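Local coordinates for periplasmic binding protein/LacI transcriptional regulator (Alkaliphilus metalliredigens, PDB 3CTP) that binds D-xylulofuranose in a periplasmic-binding-protein-like fold and is probably a DNA-binding transcriptional repressor of the LacI family, at residues A[167-181]-A[228-240]. Residues are numbered along the deposited sequence; the frame is centred on the assembly and turned at random.
Sequences LYEKGCRKILHIKGP and DIVNYDGIFVFND. With NA (sodium ion), chain D; XLF (beta-D-xylulofuranose), chain C.
Strands 175-179 and 234-237 run parallel, their axes 4.7 Å apart and at 16°, with Leu176 paired to Ile235 and His177 to Phe236. The imidazole of His177 runs alongside the Phe236 ring, tilted from it by 13° but displaced, so overlap is slight; the ring centroids are 4.6 Å apart. Chi1 of 172° sets CG of His177 anti to the backbone N, and ND1 donates to Phe236 O at 2.8 Å from above that carbonyl plane. This bond fixes the ring's rotation. Phe236 O also accepts the strand bond from Ile178 N. On the other face of the sheet, Leu176 CB sits 3.7 Å from the Tyr232 ring centroid, almost on the ring normal. Leu176 CD2 reaches Ile229 CD1 at 3.8 Å. The strands are the central pair of a four-stranded parallel sheet, flanked by helices 185-200 and 240-252, in one lobe of the periplasmic-binding-protein fold. Just before the strands, Asp233 OD2 accepts hydrogen bonds from Arg173 N (2.8 Å) on its anti lone pair and Lys174 N (2.9 Å) from above the carboxylate plane. Val230 O, Tyr232 O and Glu260 O bind a sodium ion nearby. At the sugar end, Gly180 CA lies over the Phe238 ring, and Asn239 ND2 donates to xylulofuranose O5 at 3.1 Å.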
loop_
_atom_site.group_PDB
_atom_site.type_symbol
_atom_site.label_atom_id
_atom_site.label_comp_id
_atom_site.label_asym_id
_atom_site.label_seq_id
_atom_site.Cartn_x
_atom_site.Cartn_y
_atom_site.Cartn_z
ATOM N N LEU A 167 -6.600 -27.210 0.780
ATOM C CA LEU A 167 -7.471 -27.316 1.953
ATOM C C LEU A 167 -7.963 -28.751 2.110
ATOM O O LEU A 167 -7.980 -29.303 3.209
ATOM C CB LEU A 167 -8.676 -26.393 1.856
ATOM C CG LEU A 167 -8.312 -24.915 1.967
ATOM C CD1 LEU A 167 -9.596 -24.118 1.869
ATOM C CD2 LEU A 167 -7.605 -24.615 3.289
ATOM N N TYR A 168 -8.400 -29.360 1.024
ATOM C CA TYR A 168 -8.932 -30.739 1.090
ATOM C C TYR A 168 -7.857 -31.742 1.569
ATOM O O TYR A 168 -8.107 -32.617 2.437
ATOM C CB TYR A 168 -9.501 -31.119 -0.293
ATOM C CG TYR A 168 -10.332 -32.399 -0.285
ATOM C CD1 TYR A 168 -11.691 -32.365 -0.004
ATOM C CD2 TYR A 168 -9.739 -33.613 -0.521
ATOM C CE1 TYR A 168 -12.464 -33.552 0.015
ATOM C CE2 TYR A 168 -10.494 -34.784 -0.504
ATOM C CZ TYR A 168 -11.843 -34.738 -0.236
ATOM O OH TYR A 168 -12.586 -35.912 -0.219
ATOM N N GLU A 169 -6.643 -31.595 1.040
ATOM C CA GLU A 169 -5.526 -32.478 1.419
ATOM C C GLU A 169 -5.233 -32.331 2.906
ATOM O O GLU A 169 -4.847 -33.315 3.561
ATOM C CB GLU A 169 -4.269 -32.137 0.616
ATOM C CG GLU A 169 -2.975 -32.759 1.174
ATOM C CD GLU A 169 -1.718 -31.945 0.847
ATOM O OE1 GLU A 169 -1.850 -30.797 0.363
ATOM O OE2 GLU A 169 -0.600 -32.452 1.082
ATOM N N LYS A 170 -5.434 -31.128 3.448
ATOM C CA LYS A 170 -5.231 -30.892 4.885
ATOM C C LYS A 170 -6.460 -31.209 5.726
ATOM O O LYS A 170 -6.544 -30.778 6.884
ATOM C CB LYS A 170 -4.795 -29.444 5.156
ATOM C CG LYS A 170 -3.444 -29.064 4.550
ATOM C CD LYS A 170 -2.395 -30.168 4.740
ATOM C CE LYS A 170 -1.076 -29.812 4.065
ATOM N NZ LYS A 170 -0.208 -31.021 3.829
ATOM N N GLY A 171 -7.408 -31.945 5.152
ATOM C CA GLY A 171 -8.500 -32.509 5.927
ATOM C C GLY A 171 -9.757 -31.668 6.029
ATOM O O GLY A 171 -10.722 -32.048 6.707
ATOM N N CYS A 172 -9.795 -30.544 5.313
ATOM C CA CYS A 172 -10.964 -29.690 5.435
ATOM C C CYS A 172 -12.131 -30.263 4.640
ATOM O O CYS A 172 -11.964 -30.665 3.478
ATOM C CB CYS A 172 -10.661 -28.297 4.891
ATOM S SG CYS A 172 -9.385 -27.428 5.834
ATOM N N ARG A 173 -13.311 -30.261 5.264
ATOM C CA ARG A 173 -14.521 -30.709 4.581
ATOM C C ARG A 173 -15.663 -29.693 4.657
ATOM O O ARG A 173 -16.484 -29.633 3.744
ATOM C CB ARG A 173 -14.989 -32.075 5.123
ATOM C CG ARG A 173 -13.935 -33.187 4.985
ATOM C CD ARG A 173 -13.681 -33.567 3.522
ATOM N NE ARG A 173 -12.721 -34.669 3.358
ATOM C CZ ARG A 173 -11.407 -34.527 3.203
ATOM N NH1 ARG A 173 -10.647 -35.613 3.068
ATOM N NH2 ARG A 173 -10.834 -33.311 3.192
ATOM N N LYS A 174 -15.723 -28.913 5.734
ATOM C CA LYS A 174 -16.627 -27.779 5.810
ATOM C C LYS A 174 -15.825 -26.580 5.335
ATOM O O LYS A 174 -14.969 -26.101 6.048
ATOM C CB LYS A 174 -17.074 -27.534 7.241
ATOM C CG LYS A 174 -17.905 -28.686 7.852
ATOM C CD LYS A 174 -18.037 -28.513 9.365
ATOM C CE LYS A 174 -18.866 -29.639 9.991
ATOM N NZ LYS A 174 -19.123 -29.368 11.437
ATOM N N ILE A 175 -16.125 -26.103 4.134
ATOM C CA ILE A 175 -15.275 -25.093 3.482
ATOM C C ILE A 175 -16.064 -23.873 3.039
ATOM O O ILE A 175 -17.171 -24.013 2.509
ATOM C CB ILE A 175 -14.571 -25.746 2.290
ATOM C CG1 ILE A 175 -13.552 -26.761 2.821
ATOM C CG2 ILE A 175 -13.904 -24.704 1.368
ATOM C CD1 ILE A 175 -12.961 -27.660 1.727
ATOM N N LEU A 176 -15.468 -22.691 3.263
ATOM C CA LEU A 176 -16.044 -21.421 2.837
ATOM C C LEU A 176 -15.100 -20.789 1.837
ATOM O O LEU A 176 -13.870 -20.805 2.040
ATOM C CB LEU A 176 -16.107 -20.484 4.049
ATOM C CG LEU A 176 -16.495 -19.021 3.804
ATOM C CD1 LEU A 176 -17.907 -18.912 3.252
ATOM C CD2 LEU A 176 -16.404 -18.229 5.100
ATOM N N HIS A 177 -15.654 -20.201 0.782
ATOM C CA HIS A 177 -14.837 -19.338 -0.101
ATOM C C HIS A 177 -15.416 -17.930 -0.023
ATOM O O HIS A 177 -16.600 -17.725 -0.308
ATOM C CB HIS A 177 -14.842 -19.849 -1.547
ATOM C CG HIS A 177 -14.185 -18.917 -2.522
ATOM N ND1 HIS A 177 -13.057 -18.194 -2.202
ATOM C CD2 HIS A 177 -14.485 -18.600 -3.804
ATOM C CE1 HIS A 177 -12.690 -17.458 -3.252
ATOM N NE2 HIS A 177 -13.532 -17.699 -4.237
ATOM N N ILE A 178 -14.586 -16.988 0.437
ATOM C CA ILE A 178 -14.937 -15.578 0.386
ATOM C C ILE A 178 -14.459 -15.116 -0.980
ATOM O O ILE A 178 -13.237 -15.015 -1.221
ATOM C CB ILE A 178 -14.276 -14.807 1.514
ATOM C CG1 ILE A 178 -14.880 -15.339 2.830
ATOM C CG2 ILE A 178 -14.560 -13.286 1.361
ATOM C CD1 ILE A 178 -14.298 -14.759 4.115
ATOM N N LYS A 179 -15.425 -14.936 -1.883
ATOM C CA LYS A 179 -15.120 -14.617 -3.282
ATOM C C LYS A 179 -15.143 -13.135 -3.546
ATOM O O LYS A 179 -15.715 -12.349 -2.779
ATOM C CB LYS A 179 -16.059 -15.371 -4.241
ATOM C CG LYS A 179 -17.461 -14.898 -4.229
ATOM C CD LYS A 179 -18.343 -15.661 -5.314
ATOM C CE LYS A 179 -17.936 -15.351 -6.722
ATOM N NZ LYS A 179 -18.188 -13.940 -7.161
ATOM N N GLY A 180 -14.476 -12.749 -4.617
ATOM C CA GLY A 180 -14.369 -11.336 -4.959
ATOM C C GLY A 180 -15.553 -10.888 -5.778
ATOM O O GLY A 180 -16.423 -11.704 -6.143
ATOM N N PRO A 181 -15.602 -9.581 -6.070
ATOM C CA PRO A 181 -16.610 -8.959 -6.888
ATOM C C PRO A 181 -16.693 -9.652 -8.253
ATOM O O PRO A 181 -15.659 -9.977 -8.813
ATOM C CB PRO A 181 -16.010 -7.564 -7.130
ATOM C CG PRO A 181 -15.202 -7.272 -5.979
ATOM C CD PRO A 181 -14.655 -8.609 -5.506
ATOM N N ASP A 228 -20.377 -17.620 13.307
ATOM C CA ASP A 228 -20.453 -18.961 12.737
ATOM C C ASP A 228 -19.207 -19.314 11.902
ATOM O O ASP A 228 -19.033 -20.466 11.505
ATOM C CB ASP A 228 -21.666 -19.080 11.805
ATOM C CG ASP A 228 -22.993 -18.963 12.532
ATOM O OD1 ASP A 228 -23.040 -19.159 13.769
ATOM O OD2 ASP A 228 -24.001 -18.681 11.846
ATOM N N ILE A 229 -18.352 -18.333 11.612
ATOM C CA ILE A 229 -17.263 -18.567 10.653
ATOM C C ILE A 229 -16.250 -19.544 11.228
ATOM O O ILE A 229 -15.639 -20.327 10.497
ATOM C CB ILE A 229 -16.593 -17.226 10.277
ATOM C CG1 ILE A 229 -17.607 -16.303 9.592
ATOM C CG2 ILE A 229 -15.341 -17.422 9.430
ATOM C CD1 ILE A 229 -18.100 -16.788 8.241
ATOM N N VAL A 230 -16.064 -19.513 12.549
ATOM C CA VAL A 230 -15.131 -20.433 13.173
ATOM C C VAL A 230 -15.560 -21.876 12.932
ATOM O O VAL A 230 -14.744 -22.796 13.062
ATOM C CB VAL A 230 -14.988 -20.187 14.691
ATOM C CG1 VAL A 230 -16.270 -20.540 15.405
ATOM C CG2 VAL A 230 -13.819 -21.019 15.251
ATOM N N ASN A 231 -16.826 -22.095 12.568
ATOM C CA ASN A 231 -17.314 -23.468 12.400
ATOM C C ASN A 231 -16.802 -24.156 11.131
ATOM O O ASN A 231 -16.909 -25.382 10.992
ATOM C CB ASN A 231 -18.848 -23.518 12.417
ATOM C CG ASN A 231 -19.414 -23.253 13.794
ATOM O OD1 ASN A 231 -18.744 -23.478 14.803
ATOM N ND2 ASN A 231 -20.645 -22.762 13.842
ATOM N N TYR A 232 -16.272 -23.369 10.193
ATOM C CA TYR A 232 -15.673 -23.963 8.996
ATOM C C TYR A 232 -14.335 -24.614 9.326
ATOM O O TYR A 232 -13.670 -24.203 10.275
ATOM C CB TYR A 232 -15.458 -22.888 7.908
ATOM C CG TYR A 232 -16.784 -22.398 7.329
ATOM C CD1 TYR A 232 -17.463 -23.156 6.394
ATOM C CD2 TYR A 232 -17.361 -21.202 7.765
ATOM C CE1 TYR A 232 -18.685 -22.729 5.860
ATOM C CE2 TYR A 232 -18.585 -20.768 7.265
ATOM C CZ TYR A 232 -19.241 -21.542 6.305
ATOM O OH TYR A 232 -20.450 -21.145 5.782
ATOM N N ASP A 233 -13.944 -25.614 8.537
ATOM C CA ASP A 233 -12.615 -26.220 8.665
ATOM C C ASP A 233 -11.579 -25.337 7.965
ATOM O O ASP A 233 -10.447 -25.204 8.441
ATOM C CB ASP A 233 -12.563 -27.612 7.993
ATOM C CG ASP A 233 -13.483 -28.634 8.641
ATOM O OD1 ASP A 233 -13.758 -28.515 9.851
ATOM O OD2 ASP A 233 -13.920 -29.564 7.915
ATOM N N GLY A 234 -11.955 -24.771 6.819
ATOM C CA GLY A 234 -10.994 -24.015 6.023
ATOM C C GLY A 234 -11.709 -22.913 5.262
ATOM O O GLY A 234 -12.878 -23.064 4.897
ATOM N N ILE A 235 -10.987 -21.831 4.996
ATOM C CA ILE A 235 -11.546 -20.699 4.258
ATOM C C ILE A 235 -10.546 -20.299 3.191
ATOM O O ILE A 235 -9.358 -20.113 3.501
ATOM C CB ILE A 235 -11.732 -19.495 5.201
ATOM C CG1 ILE A 235 -12.667 -19.862 6.353
ATOM C CG2 ILE A 235 -12.341 -18.306 4.425
ATOM C CD1 ILE A 235 -12.744 -18.784 7.424
ATOM N N PHE A 236 -11.015 -20.158 1.949
ATOM C CA PHE A 236 -10.197 -19.605 0.872
ATOM C C PHE A 236 -10.697 -18.183 0.642
ATOM O O PHE A 236 -11.884 -17.987 0.364
ATOM C CB PHE A 236 -10.390 -20.454 -0.414
ATOM C CG PHE A 236 -9.768 -19.866 -1.673
ATOM C CD1 PHE A 236 -8.532 -19.242 -1.635
ATOM C CD2 PHE A 236 -10.423 -20.008 -2.913
ATOM C CE1 PHE A 236 -7.969 -18.704 -2.807
ATOM C CE2 PHE A 236 -9.869 -19.464 -4.097
ATOM C CZ PHE A 236 -8.628 -18.833 -4.042
ATOM N N VAL A 237 -9.804 -17.202 0.788
ATOM C CA VAL A 237 -10.181 -15.805 0.570
ATOM C C VAL A 237 -9.553 -15.297 -0.719
ATOM O O VAL A 237 -8.402 -15.615 -1.031
ATOM C CB VAL A 237 -9.726 -14.909 1.746
ATOM C CG1 VAL A 237 -10.340 -13.512 1.580
ATOM C CG2 VAL A 237 -10.150 -15.519 3.087
ATOM N N PHE A 238 -10.313 -14.517 -1.480
ATOM C CA PHE A 238 -9.916 -14.207 -2.859
ATOM C C PHE A 238 -8.593 -13.478 -3.020
ATOM O O PHE A 238 -8.002 -13.528 -4.108
ATOM C CB PHE A 238 -11.040 -13.446 -3.598
ATOM C CG PHE A 238 -11.302 -12.050 -3.061
ATOM C CD1 PHE A 238 -10.676 -10.942 -3.640
ATOM C CD2 PHE A 238 -12.216 -11.841 -2.035
ATOM C CE1 PHE A 238 -10.944 -9.681 -3.149
ATOM C CE2 PHE A 238 -12.496 -10.574 -1.553
ATOM C CZ PHE A 238 -11.857 -9.490 -2.121
ATOM N N ASN A 239 -8.130 -12.749 -2.003
ATOM C CA ASN A 239 -6.756 -12.244 -2.064
ATOM C C ASN A 239 -6.183 -12.057 -0.690
ATOM O O ASN A 239 -6.879 -12.264 0.311
ATOM C CB ASN A 239 -6.617 -10.978 -2.945
ATOM C CG ASN A 239 -7.267 -9.767 -2.350
ATOM O OD1 ASN A 239 -7.553 -9.731 -1.165
ATOM N ND2 ASN A 239 -7.512 -8.735 -3.187
ATOM N N ASP A 240 -4.883 -11.776 -0.631
ATOM C CA ASP A 240 -4.201 -11.755 0.655
ATOM C C ASP A 240 -4.643 -10.599 1.545
ATOM O O ASP A 240 -4.752 -10.768 2.754
ATOM C CB ASP A 240 -2.672 -11.690 0.497
ATOM C CG ASP A 240 -2.079 -12.976 -0.041
ATOM O OD1 ASP A 240 -2.762 -14.023 -0.062
ATOM O OD2 ASP A 240 -0.882 -12.929 -0.433
HETATM NA NA NA D . -13.420 -24.715 12.642
HETATM O O4 XLF C . -8.268 -9.014 -9.269
HETATM C C4 XLF C . -7.546 -9.860 -8.371
HETATM C C5 XLF C . -8.149 -9.677 -6.986
HETATM O O5 XLF C . -7.184 -8.938 -6.229
HETATM C C3 XLF C . -6.108 -9.389 -8.224
HETATM O O3 XLF C . -5.189 -10.276 -8.876
HETATM C C2 XLF C . -5.936 -9.409 -6.730
HETATM O O2 XLF C . -5.715 -10.752 -6.256
HETATM C C1 XLF C . -4.837 -8.482 -6.253
HETATM O O1 XLF C . -4.822 -8.466 -4.818
HETATM O O HOH W 1 -13.245 -26.916 12.210
HETATM O O HOH W 2 -14.091 -25.485 14.637
#